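Side-chain contacts in MgGH51 (Meripilus giganteus, PDB 6ZPV), which probably hydrolyses terminal alpha-L-arabinofuranosyl linkages in arabinose-containing polysaccharides, as a fungal glycosidase of family GH51: residues 140-145 with 167-172; 35-40 with 102-107; 174-179 with 193-198; 112-117 with 130-135. All coordinates share one frame; numbering follows the deposited sequence. Where two conformers were deposited one is given.

Contact 1 (140-145 with 167-172); sequences RVLAQN and ASAPDV. With NAG (2-acetamido-2-deoxy-beta-D-glucopyranose), chain E.
Leu142 reaches the loop 167-172 with its far end. Its chi1 of -63° sets CG anti to the carbonyl carbon and carries the branch out toward that loop. From CB the chain runs through CG to CD1, where the contact is made. CD1 makes the closest side-chain approach, lying 4.0 Å from Ala169 CB in a methyl-to-methyl contact, while CD2, the other branch, is turned toward Ala167 and stays 5.0 Å from Ala167 CB. Around the pair, Leu142 also packs on Val106, Thr136 and Asn174, so this partly exposed leucine lies between the loop and strands 127-136 and 174-181. Leu142 O and Ala167 N are 4.2 Å apart; the backbone bond is made one residue earlier, with Thr166, whose OG1 is also hydrogen-bonded to Leu142 O.

Leu142 and Ala143 together face Leu134 on strand 127-136 and form a classic beta bulge, both hydrogen-bonded to it through the backbone. The chain turns a corner at this point before running on as the outermost strand of one five-stranded antiparallel sheet. Farther along it, Asn145 carries an N-linked glycan: its ND2 is bonded covalently to C1 of the N-acetylglucosamine at 1.4 Å. The N-H remaining on Asn145 ND2 is hydrogen-bonded to Glu162 O, and the sugar is hydrogen-bonded in turn to Glu162 N, which ties the start of the glycan to strand 157-163 of the facing sheet.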
# COMPACT_ATOMS: atom_id res chain seq x y z
N ARG A 140 26.95 -19.08 -6.65
CA ARG A 140 27.22 -19.15 -8.10
C ARG A 140 26.61 -17.95 -8.81
O ARG A 140 25.45 -17.53 -8.58
CB ARG A 140 26.72 -20.42 -8.80
CG ARG A 140 27.48 -21.70 -8.49
CD ARG A 140 28.86 -21.83 -9.21
NE ARG A 140 29.39 -23.13 -8.81
CZ ARG A 140 28.98 -24.31 -9.31
NH1 ARG A 140 29.38 -25.42 -8.72
NH2 ARG A 140 28.30 -24.43 -10.45
N VAL A 141 27.44 -17.32 -9.57
CA VAL A 141 27.11 -16.04 -10.25
C VAL A 141 26.06 -16.29 -11.33
O VAL A 141 26.29 -17.13 -12.18
CB VAL A 141 28.37 -15.35 -10.79
CG1 VAL A 141 28.05 -14.09 -11.60
CG2 VAL A 141 29.35 -15.05 -9.64
N LEU A 142 25.01 -15.48 -11.26
CA LEU A 142 23.95 -15.50 -12.27
C LEU A 142 24.00 -14.31 -13.22
O LEU A 142 23.42 -14.35 -14.31
CB LEU A 142 22.61 -15.47 -11.56
CG LEU A 142 22.36 -16.67 -10.69
CD1 LEU A 142 21.15 -16.32 -9.82
CD2 LEU A 142 22.15 -17.93 -11.46
N ALA A 143 24.61 -13.21 -12.81
CA ALA A 143 24.76 -12.01 -13.64
C ALA A 143 25.88 -11.18 -13.01
O ALA A 143 26.00 -11.15 -11.78
CB ALA A 143 23.51 -11.12 -13.68
N GLN A 144 26.68 -10.50 -13.83
CA GLN A 144 27.71 -9.62 -13.32
C GLN A 144 28.02 -8.52 -14.33
O GLN A 144 27.73 -8.64 -15.55
CB GLN A 144 28.98 -10.39 -12.95
CG GLN A 144 29.77 -11.00 -14.09
CD GLN A 144 31.03 -11.57 -13.46
OE1 GLN A 144 31.02 -12.36 -12.54
NE2 GLN A 144 32.16 -11.02 -13.83
N ASN A 145 28.66 -7.49 -13.83
CA ASN A 145 29.17 -6.39 -14.64
C ASN A 145 30.29 -5.73 -13.84
O ASN A 145 30.31 -5.86 -12.60
CB ASN A 145 28.06 -5.40 -15.00
CG ASN A 145 28.32 -4.52 -16.19
OD1 ASN A 145 29.46 -4.40 -16.66
ND2 ASN A 145 27.25 -3.85 -16.64
N ALA A 167 20.73 -16.71 -16.51
CA ALA A 167 19.63 -17.70 -16.47
C ALA A 167 18.53 -17.27 -15.51
O ALA A 167 19.06 -16.80 -14.47
CB ALA A 167 20.24 -18.98 -15.98
N SER A 168 17.18 -17.50 -15.69
CA SER A 168 16.46 -17.27 -14.41
C SER A 168 16.95 -18.24 -13.34
O SER A 168 17.29 -19.41 -13.61
CB SER A 168 15.03 -17.44 -14.66
OG SER A 168 14.57 -16.50 -15.60
N ALA A 169 16.94 -17.80 -12.07
CA ALA A 169 17.21 -18.69 -10.94
C ALA A 169 16.03 -19.60 -10.67
O ALA A 169 14.88 -19.28 -11.01
CB ALA A 169 17.50 -17.88 -9.71
N PRO A 170 16.29 -20.76 -10.02
CA PRO A 170 15.19 -21.70 -9.77
C PRO A 170 14.27 -21.25 -8.64
O PRO A 170 13.17 -21.85 -8.48
CB PRO A 170 15.91 -23.00 -9.38
CG PRO A 170 17.27 -22.50 -8.84
CD PRO A 170 17.62 -21.29 -9.70
N ASP A 171 14.73 -20.34 -7.78
CA ASP A 171 13.97 -19.86 -6.61
C ASP A 171 14.47 -18.45 -6.30
O ASP A 171 15.25 -17.91 -7.08
CB ASP A 171 14.04 -20.88 -5.46
CG ASP A 171 15.46 -21.12 -5.03
OD1 ASP A 171 16.25 -20.14 -4.97
OD2 ASP A 171 15.79 -22.26 -4.67
N VAL A 172 14.02 -17.87 -5.22
CA VAL A 172 14.41 -16.49 -4.84
C VAL A 172 15.57 -16.46 -3.85
O VAL A 172 15.91 -15.35 -3.39
CB VAL A 172 13.22 -15.66 -4.32
CG1 VAL A 172 12.13 -15.57 -5.38
CG2 VAL A 172 12.63 -16.20 -3.02
C1 NAG E . 27.30 -2.95 -17.75
C2 NAG E . 26.58 -3.56 -18.96
C3 NAG E . 26.50 -2.52 -20.10
C4 NAG E . 25.93 -1.21 -19.58
C5 NAG E . 26.73 -0.72 -18.36
C6 NAG E . 26.21 0.56 -17.78
C7 NAG E . 26.78 -5.99 -19.05
C8 NAG E . 27.70 -7.13 -19.48
N2 NAG E . 27.21 -4.74 -19.42
O3 NAG E . 25.67 -3.06 -21.11
O4 NAG E . 26.04 -0.20 -20.63
O5 NAG E . 26.68 -1.76 -17.38
O6 NAG E . 24.85 0.34 -17.42
O7 NAG E . 25.77 -6.19 -18.35

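Contact 2 (35-40 with 102-107); sequences AELLQN and WGIKVD
This is a loop-to-loop contact, partly buried and bridged by water, at the inner end of the beta-sandwich where the chain arrives from the parallel-stranded catalytic barrel. Leu37 and Ile104 form its apolar half: Leu37 CD1 meets Ile104 CG2 at 4.1 Å, the two side chains crossing obliquely. With chi1 of -53° Ile104 places CG2 anti to its own backbone N, and it is this methyl rather than the longer branch that makes the closest touch.

Beside them one water donates to both backbones, 2.7 Å from Leu37 O and 2.7 Å from Gly103 O, and so links the two carbonyls across the contact. At the far end the extended side chain of Gln39 brings its amide over one face of the Trp102 indole, near the rim at CH2, with the amide and ring planes 58° apart. The turn is fixed by Glu36, whose OE2 accepts Leu38 N at 2.9 Å through its anti lone pair and also takes Leu197 N, while the backbone of Leu37 pairs with Leu197; OE1 of the same carboxylate forms a salt bridge with Arg41.

Trp102 packs on Asn487 and Ser488 in a loop after strand 483-485, close to the glycan there. On the sandwich side Leu38 rests on strands 174-181 and 189-198, and helix 29-33 leads directly into segment 35-40.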
# COMPACT_ATOMS: atom_id res chain seq x y z
N ALA A 35 10.06 -0.75 -5.72
CA ALA A 35 10.76 -1.87 -6.43
C ALA A 35 12.19 -2.14 -5.97
O ALA A 35 12.76 -3.14 -6.40
CB ALA A 35 10.76 -1.58 -7.92
N GLU A 36 12.78 -1.28 -5.13
CA GLU A 36 14.15 -1.50 -4.66
C GLU A 36 14.32 -2.91 -4.13
O GLU A 36 13.50 -3.39 -3.28
CB GLU A 36 14.47 -0.48 -3.56
CG GLU A 36 15.75 -0.74 -2.81
CD GLU A 36 17.01 -0.58 -3.68
OE1 GLU A 36 17.20 0.57 -4.18
OE2 GLU A 36 17.75 -1.56 -3.87
N LEU A 37 15.41 -3.58 -4.46
CA LEU A 37 15.65 -4.97 -4.07
C LEU A 37 16.60 -5.13 -2.90
O LEU A 37 16.63 -6.24 -2.31
CB LEU A 37 16.23 -5.71 -5.31
CG LEU A 37 15.27 -5.80 -6.47
CD1 LEU A 37 15.94 -6.31 -7.72
CD2 LEU A 37 14.06 -6.64 -6.11
N LEU A 38 17.40 -4.13 -2.58
CA LEU A 38 18.36 -4.24 -1.50
C LEU A 38 17.74 -3.76 -0.18
O LEU A 38 17.18 -2.66 -0.14
CB LEU A 38 19.64 -3.45 -1.77
CG LEU A 38 20.28 -3.71 -3.13
CD1 LEU A 38 21.57 -2.93 -3.26
CD2 LEU A 38 20.54 -5.18 -3.37
N GLN A 39 17.85 -4.54 0.86
CA GLN A 39 17.34 -4.19 2.20
C GLN A 39 18.45 -3.41 2.92
O GLN A 39 19.62 -3.72 2.79
CB GLN A 39 16.86 -5.41 2.94
CG GLN A 39 16.36 -5.12 4.32
CD GLN A 39 15.70 -6.28 5.02
OE1 GLN A 39 15.84 -7.51 4.62
NE2 GLN A 39 15.05 -6.00 6.09
N ASN A 40 18.07 -2.40 3.69
CA ASN A 40 19.06 -1.61 4.44
C ASN A 40 20.11 -1.04 3.46
O ASN A 40 21.34 -1.11 3.71
CB ASN A 40 19.68 -2.44 5.58
CG ASN A 40 20.61 -1.67 6.49
OD1 ASN A 40 20.47 -0.44 6.65
ND2 ASN A 40 21.51 -2.41 7.17
N TRP A 102 14.39 -10.89 2.15
CA TRP A 102 14.13 -12.35 2.20
C TRP A 102 14.18 -12.98 0.78
O TRP A 102 13.43 -13.89 0.45
CB TRP A 102 12.83 -12.68 2.96
CG TRP A 102 12.91 -12.13 4.34
CD1 TRP A 102 13.47 -12.69 5.42
CD2 TRP A 102 12.51 -10.81 4.74
NE1 TRP A 102 13.45 -11.82 6.49
CE2 TRP A 102 12.88 -10.66 6.07
CE3 TRP A 102 11.84 -9.74 4.11
CZ2 TRP A 102 12.74 -9.45 6.76
CZ3 TRP A 102 11.68 -8.56 4.78
CH2 TRP A 102 12.15 -8.41 6.09
N GLY A 103 15.16 -12.52 -0.02
CA GLY A 103 15.39 -13.05 -1.36
C GLY A 103 15.41 -12.01 -2.41
O GLY A 103 15.02 -10.81 -2.17
N ILE A 104 15.77 -12.39 -3.63
CA ILE A 104 15.77 -11.55 -4.83
C ILE A 104 15.37 -12.43 -5.97
O ILE A 104 16.05 -13.43 -6.22
CB ILE A 104 17.11 -10.83 -5.09
CG1 ILE A 104 17.60 -10.03 -3.89
CG2 ILE A 104 17.01 -10.04 -6.38
CD1 ILE A 104 18.96 -9.35 -4.09
N LYS A 105 14.36 -12.05 -6.71
CA LYS A 105 13.96 -12.75 -7.92
C LYS A 105 14.90 -12.39 -9.06
O LYS A 105 15.05 -11.18 -9.37
CB LYS A 105 12.53 -12.43 -8.31
CG LYS A 105 12.08 -13.00 -9.62
CD LYS A 105 10.58 -12.79 -9.84
CE LYS A 105 10.12 -13.00 -11.25
NZ LYS A 105 8.64 -12.86 -11.31
N VAL A 106 15.51 -13.40 -9.66
CA VAL A 106 16.47 -13.28 -10.77
C VAL A 106 15.85 -13.87 -12.01
O VAL A 106 15.67 -15.10 -12.07
CB VAL A 106 17.82 -13.94 -10.44
CG1 VAL A 106 18.81 -13.79 -11.59
CG2 VAL A 106 18.39 -13.32 -9.14
N ASP A 107 15.45 -13.00 -12.94
CA ASP A 107 14.68 -13.37 -14.16
C ASP A 107 15.47 -12.94 -15.39
O ASP A 107 15.84 -11.76 -15.52
CB ASP A 107 13.30 -12.70 -14.07
CG ASP A 107 12.36 -13.14 -15.18
OD1 ASP A 107 12.72 -13.08 -16.34
OD2 ASP A 107 11.25 -13.54 -14.81
O HOH W 1 14.65 -8.12 -2.33

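Contact 3 (174-179 with 193-198); sequences NSFFVT and AMFSLF
Phe176 is the first residue of 174-179 to reach strand 193-198, and it touches two side chains there. Its chi1 of 175° swings CG anti to the backbone N, which points the ring toward strand 193-198. On one side CD1 of Phe176 lies 4.0 Å from Leu197 CD2. On the other, Phe176 CE2 comes within 4.4 Å of Phe195 CD1, which sits at the edge of the Phe176 ring and near its plane; the Phe176 ring thus separates Leu197 from Phe195.

Two residues on, Val178 points the same way, as alternation along a strand requires. Here the touching branch is CG2, set beside the backbone N and 4.2 Å from Phe195 CE1. Phe195 is therefore shared, meeting Phe176 through CD1 and Val178 through CE1. All four residues are buried and the contact is wholly apolar, as expected for facing sheets of a beta-sandwich: the short strand axes stay 9.6 Å apart, too far for backbone pairing, with their N-to-C directions at 134°.

Each strand is the middle one of a five-stranded antiparallel sheet. Strand 174-181 runs between 93-98 and 127-136, and strand 189-198 between 80-85 and 112-119. Leu38, from the loop after helix 29-33, packs on Phe176, Phe195 and Leu197, while Trp57 meets the Phe195 ring.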
# COMPACT_ATOMS: atom_id res chain seq x y z
N ASN A 174 18.67 -15.87 -3.67
CA ASN A 174 19.76 -15.19 -4.38
C ASN A 174 20.09 -13.87 -3.66
O ASN A 174 19.24 -13.33 -2.96
CB ASN A 174 19.34 -14.89 -5.82
CG ASN A 174 18.68 -16.07 -6.46
OD1 ASN A 174 19.36 -17.12 -6.61
ND2 ASN A 174 17.39 -15.98 -6.81
N SER A 175 21.30 -13.38 -3.91
CA SER A 175 21.80 -12.14 -3.31
C SER A 175 22.49 -11.25 -4.34
O SER A 175 23.04 -11.75 -5.35
CB SER A 175 22.76 -12.44 -2.20
OG SER A 175 22.13 -13.04 -1.08
N PHE A 176 22.42 -9.95 -4.09
CA PHE A 176 23.28 -8.99 -4.77
C PHE A 176 24.69 -9.09 -4.19
O PHE A 176 24.84 -9.35 -2.99
CB PHE A 176 22.72 -7.60 -4.51
CG PHE A 176 23.55 -6.45 -5.04
CD1 PHE A 176 23.65 -6.23 -6.41
CD2 PHE A 176 24.19 -5.58 -4.19
CE1 PHE A 176 24.39 -5.20 -6.94
CE2 PHE A 176 24.91 -4.49 -4.72
CZ PHE A 176 25.03 -4.32 -6.06
N PHE A 177 25.71 -8.88 -5.01
CA PHE A 177 27.09 -8.90 -4.52
C PHE A 177 27.89 -7.75 -5.12
O PHE A 177 27.60 -7.24 -6.23
CB PHE A 177 27.80 -10.22 -4.82
CG PHE A 177 28.16 -10.51 -6.25
CD1 PHE A 177 29.30 -9.98 -6.82
CD2 PHE A 177 27.36 -11.34 -7.01
CE1 PHE A 177 29.61 -10.30 -8.14
CE2 PHE A 177 27.70 -11.67 -8.31
CZ PHE A 177 28.87 -11.13 -8.89
N VAL A 178 28.93 -7.39 -4.38
CA VAL A 178 30.02 -6.49 -4.79
C VAL A 178 31.32 -7.18 -4.44
O VAL A 178 31.48 -7.60 -3.28
CB VAL A 178 29.92 -5.13 -4.09
CG1 VAL A 178 31.07 -4.23 -4.48
CG2 VAL A 178 28.59 -4.47 -4.35
N THR A 179 32.23 -7.34 -5.39
CA THR A 179 33.56 -7.93 -5.11
C THR A 179 34.65 -7.13 -5.80
O THR A 179 34.47 -6.54 -6.87
CB THR A 179 33.61 -9.40 -5.53
OG1 THR A 179 33.39 -9.57 -6.92
CG2 THR A 179 32.66 -10.26 -4.76
N ALA A 193 28.45 3.72 0.20
CA ALA A 193 27.20 4.30 0.69
C ALA A 193 26.16 4.20 -0.41
O ALA A 193 26.50 4.08 -1.59
CB ALA A 193 27.39 5.76 1.13
N MET A 194 24.89 4.36 -0.00
CA MET A 194 23.78 4.56 -0.96
C MET A 194 23.83 3.53 -2.10
O MET A 194 23.92 3.87 -3.28
CB MET A 194 23.79 6.01 -1.49
CG MET A 194 22.59 6.46 -2.25
SD MET A 194 20.98 6.26 -1.43
CE MET A 194 20.31 4.84 -2.31
N PHE A 195 23.66 2.28 -1.72
CA PHE A 195 23.50 1.19 -2.71
C PHE A 195 22.09 1.16 -3.25
O PHE A 195 21.14 1.53 -2.56
CB PHE A 195 23.77 -0.15 -2.03
CG PHE A 195 25.18 -0.38 -1.54
CD1 PHE A 195 26.12 -0.99 -2.37
CD2 PHE A 195 25.57 -0.08 -0.25
CE1 PHE A 195 27.40 -1.32 -1.92
CE2 PHE A 195 26.86 -0.39 0.20
CZ PHE A 195 27.77 -1.00 -0.63
N SER A 196 21.94 0.58 -4.44
CA SER A 196 20.59 0.38 -4.99
C SER A 196 20.60 -0.72 -6.06
O SER A 196 21.55 -0.78 -6.86
CB SER A 196 20.05 1.67 -5.58
OG SER A 196 18.74 1.52 -6.14
N LEU A 197 19.56 -1.53 -6.11
CA LEU A 197 19.34 -2.46 -7.19
C LEU A 197 17.86 -2.46 -7.55
O LEU A 197 17.03 -2.80 -6.70
CB LEU A 197 19.80 -3.88 -6.83
CG LEU A 197 19.68 -4.90 -7.95
CD1 LEU A 197 20.68 -4.68 -9.05
CD2 LEU A 197 19.78 -6.33 -7.44
N PHE A 198 17.56 -2.10 -8.78
CA PHE A 198 16.17 -2.09 -9.28
C PHE A 198 15.96 -3.07 -10.40
O PHE A 198 16.81 -3.17 -11.30
CB PHE A 198 15.74 -0.70 -9.79
CG PHE A 198 15.12 0.20 -8.76
CD1 PHE A 198 15.86 0.67 -7.68
CD2 PHE A 198 13.81 0.57 -8.82
CE1 PHE A 198 15.28 1.47 -6.72
CE2 PHE A 198 13.21 1.38 -7.88
CZ PHE A 198 13.99 1.83 -6.83

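Contact 4 (112-117 with 130-135); sequences YKASLF and LTVGLQ
Tyr112 lays one face of its ring under a methyl of Leu134: CD1 stands 4.1 Å from the ring centroid and only 3° off the normal, an almost perfectly centred CH-pi contact. The ring is anchored at its far end, since the phenol oxygen is hydrogen-bonded to both Lys105 O and Asp107 N, and these two bonds hold the outer end of the ring.

Next along the strand, Ala114 fits its single methyl against Val132, with Ala114 CB 4.0 Å from Val132 CG2. At a chi1 of -54°, Val132 has CG2 between its backbone N and carbonyl carbon and directs CG1 to the other neighbour, where it lies 4.2 Å from Leu116 CD2. The valine consequently spans two residues of 112-117, one methyl for each. On both strands every second residue points into the contact, and the side chains that touch are all buried.

The short axes approach to 8.4 Å and their directions differ by 136°, the geometry of two sheets packed face to face in a beta-sandwich. Strand 112-119 lies between 189-198 and 157-163 in one sheet; strand 127-136 lies between 174-181 and 141-150 in the other. Ala114 and Leu116 also touch Leu197 and Phe195 of strand 189-198, and Pro165, in the loop after strand 157-163, packs on Tyr112.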
# COMPACT_ATOMS: atom_id res chain seq x y z
N TYR A 112 18.39 -5.25 -14.87
CA TYR A 112 18.48 -4.63 -13.52
C TYR A 112 19.43 -3.46 -13.60
O TYR A 112 20.39 -3.46 -14.37
CB TYR A 112 18.96 -5.63 -12.48
CG TYR A 112 18.11 -6.85 -12.31
CD1 TYR A 112 18.08 -7.87 -13.23
CD2 TYR A 112 17.30 -7.01 -11.18
CE1 TYR A 112 17.33 -9.01 -13.06
CE2 TYR A 112 16.50 -8.14 -11.01
CZ TYR A 112 16.54 -9.16 -11.94
OH TYR A 112 15.76 -10.30 -11.79
N LYS A 113 19.16 -2.46 -12.77
CA LYS A 113 20.02 -1.27 -12.59
C LYS A 113 20.67 -1.30 -11.22
O LYS A 113 19.96 -1.17 -10.22
CB LYS A 113 19.27 0.01 -12.83
CG LYS A 113 18.78 0.22 -14.27
CD LYS A 113 18.00 1.53 -14.36
CE LYS A 113 17.71 2.09 -15.72
NZ LYS A 113 18.16 1.18 -16.78
N ALA A 114 21.98 -1.50 -11.16
CA ALA A 114 22.74 -1.49 -9.89
C ALA A 114 23.46 -0.15 -9.78
O ALA A 114 24.01 0.36 -10.79
CB ALA A 114 23.76 -2.59 -9.88
N SER A 115 23.56 0.38 -8.58
CA SER A 115 24.38 1.56 -8.37
C SER A 115 24.89 1.55 -6.91
O SER A 115 24.33 0.91 -6.00
CB SER A 115 23.64 2.80 -8.71
OG SER A 115 22.53 3.02 -7.83
N LEU A 116 25.93 2.34 -6.69
CA LEU A 116 26.53 2.53 -5.38
C LEU A 116 27.41 3.77 -5.42
O LEU A 116 27.77 4.24 -6.51
CB LEU A 116 27.30 1.30 -4.92
CG LEU A 116 28.46 0.83 -5.81
CD1 LEU A 116 29.73 1.68 -5.62
CD2 LEU A 116 28.80 -0.61 -5.53
N PHE A 117 27.78 4.27 -4.26
CA PHE A 117 28.82 5.28 -4.10
C PHE A 117 29.98 4.66 -3.38
O PHE A 117 29.78 3.89 -2.41
CB PHE A 117 28.27 6.50 -3.37
CG PHE A 117 27.34 7.38 -4.16
CD1 PHE A 117 26.02 6.98 -4.36
CD2 PHE A 117 27.75 8.57 -4.69
CE1 PHE A 117 25.13 7.78 -5.08
CE2 PHE A 117 26.89 9.35 -5.43
CZ PHE A 117 25.59 8.95 -5.62
N LEU A 130 36.00 -3.40 -10.09
CA LEU A 130 34.93 -3.54 -9.08
C LEU A 130 33.82 -4.27 -9.82
O LEU A 130 33.33 -3.75 -10.88
CB LEU A 130 34.55 -2.14 -8.62
CG LEU A 130 33.42 -1.92 -7.62
CD1 LEU A 130 32.08 -2.51 -7.99
CD2 LEU A 130 33.74 -2.08 -6.17
N THR A 131 33.42 -5.44 -9.36
CA THR A 131 32.37 -6.25 -9.96
C THR A 131 31.12 -6.16 -9.08
O THR A 131 31.19 -6.29 -7.87
CB THR A 131 32.82 -7.70 -10.11
OG1 THR A 131 33.99 -7.71 -10.95
CG2 THR A 131 31.78 -8.57 -10.80
N VAL A 132 29.97 -5.98 -9.71
CA VAL A 132 28.67 -6.11 -9.03
C VAL A 132 27.88 -7.22 -9.74
O VAL A 132 28.13 -7.53 -10.93
CB VAL A 132 27.88 -4.79 -9.01
CG1 VAL A 132 28.71 -3.68 -8.43
CG2 VAL A 132 27.30 -4.38 -10.36
N GLY A 133 26.93 -7.79 -9.05
CA GLY A 133 26.15 -8.86 -9.68
C GLY A 133 25.13 -9.47 -8.80
O GLY A 133 24.78 -8.97 -7.71
N LEU A 134 24.54 -10.55 -9.34
CA LEU A 134 23.58 -11.39 -8.64
C LEU A 134 24.16 -12.83 -8.57
O LEU A 134 24.70 -13.28 -9.58
CB LEU A 134 22.23 -11.37 -9.36
CG LEU A 134 21.46 -10.08 -9.19
CD1 LEU A 134 20.45 -9.90 -10.34
CD2 LEU A 134 20.74 -10.08 -7.84
N GLN A 135 24.03 -13.48 -7.41
CA GLN A 135 24.49 -14.85 -7.23
C GLN A 135 23.39 -15.63 -6.53
O GLN A 135 22.62 -15.09 -5.75
CB GLN A 135 25.82 -14.88 -6.47
CG GLN A 135 25.72 -14.36 -5.04
CD GLN A 135 27.01 -14.54 -4.29
OE1 GLN A 135 28.06 -14.12 -4.74
NE2 GLN A 135 26.92 -15.18 -3.12

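All four contacts belong to one beta-sandwich beside the catalytic barrel. Contacts 3 and 4 lie in its core, their centres 5 Å apart, each joining one five-stranded sheet to the other through strands that are neighbours within both sheets. Contact 2 closes the end of this core toward the barrel, 9 Å from contact 3 and 12 Å from contact 4. Contact 1, on the surface, is 12 to 14 Å from the others and is linked to contact 2 by backbone hydrogen bonds between loops 167-172 and 102-107. Along the chain they close in the order 2, 4, 1, 3; contact 2 spans the longest stretch, 62 residues between its closest ends, while the others join segments 13 to 22 residues apart.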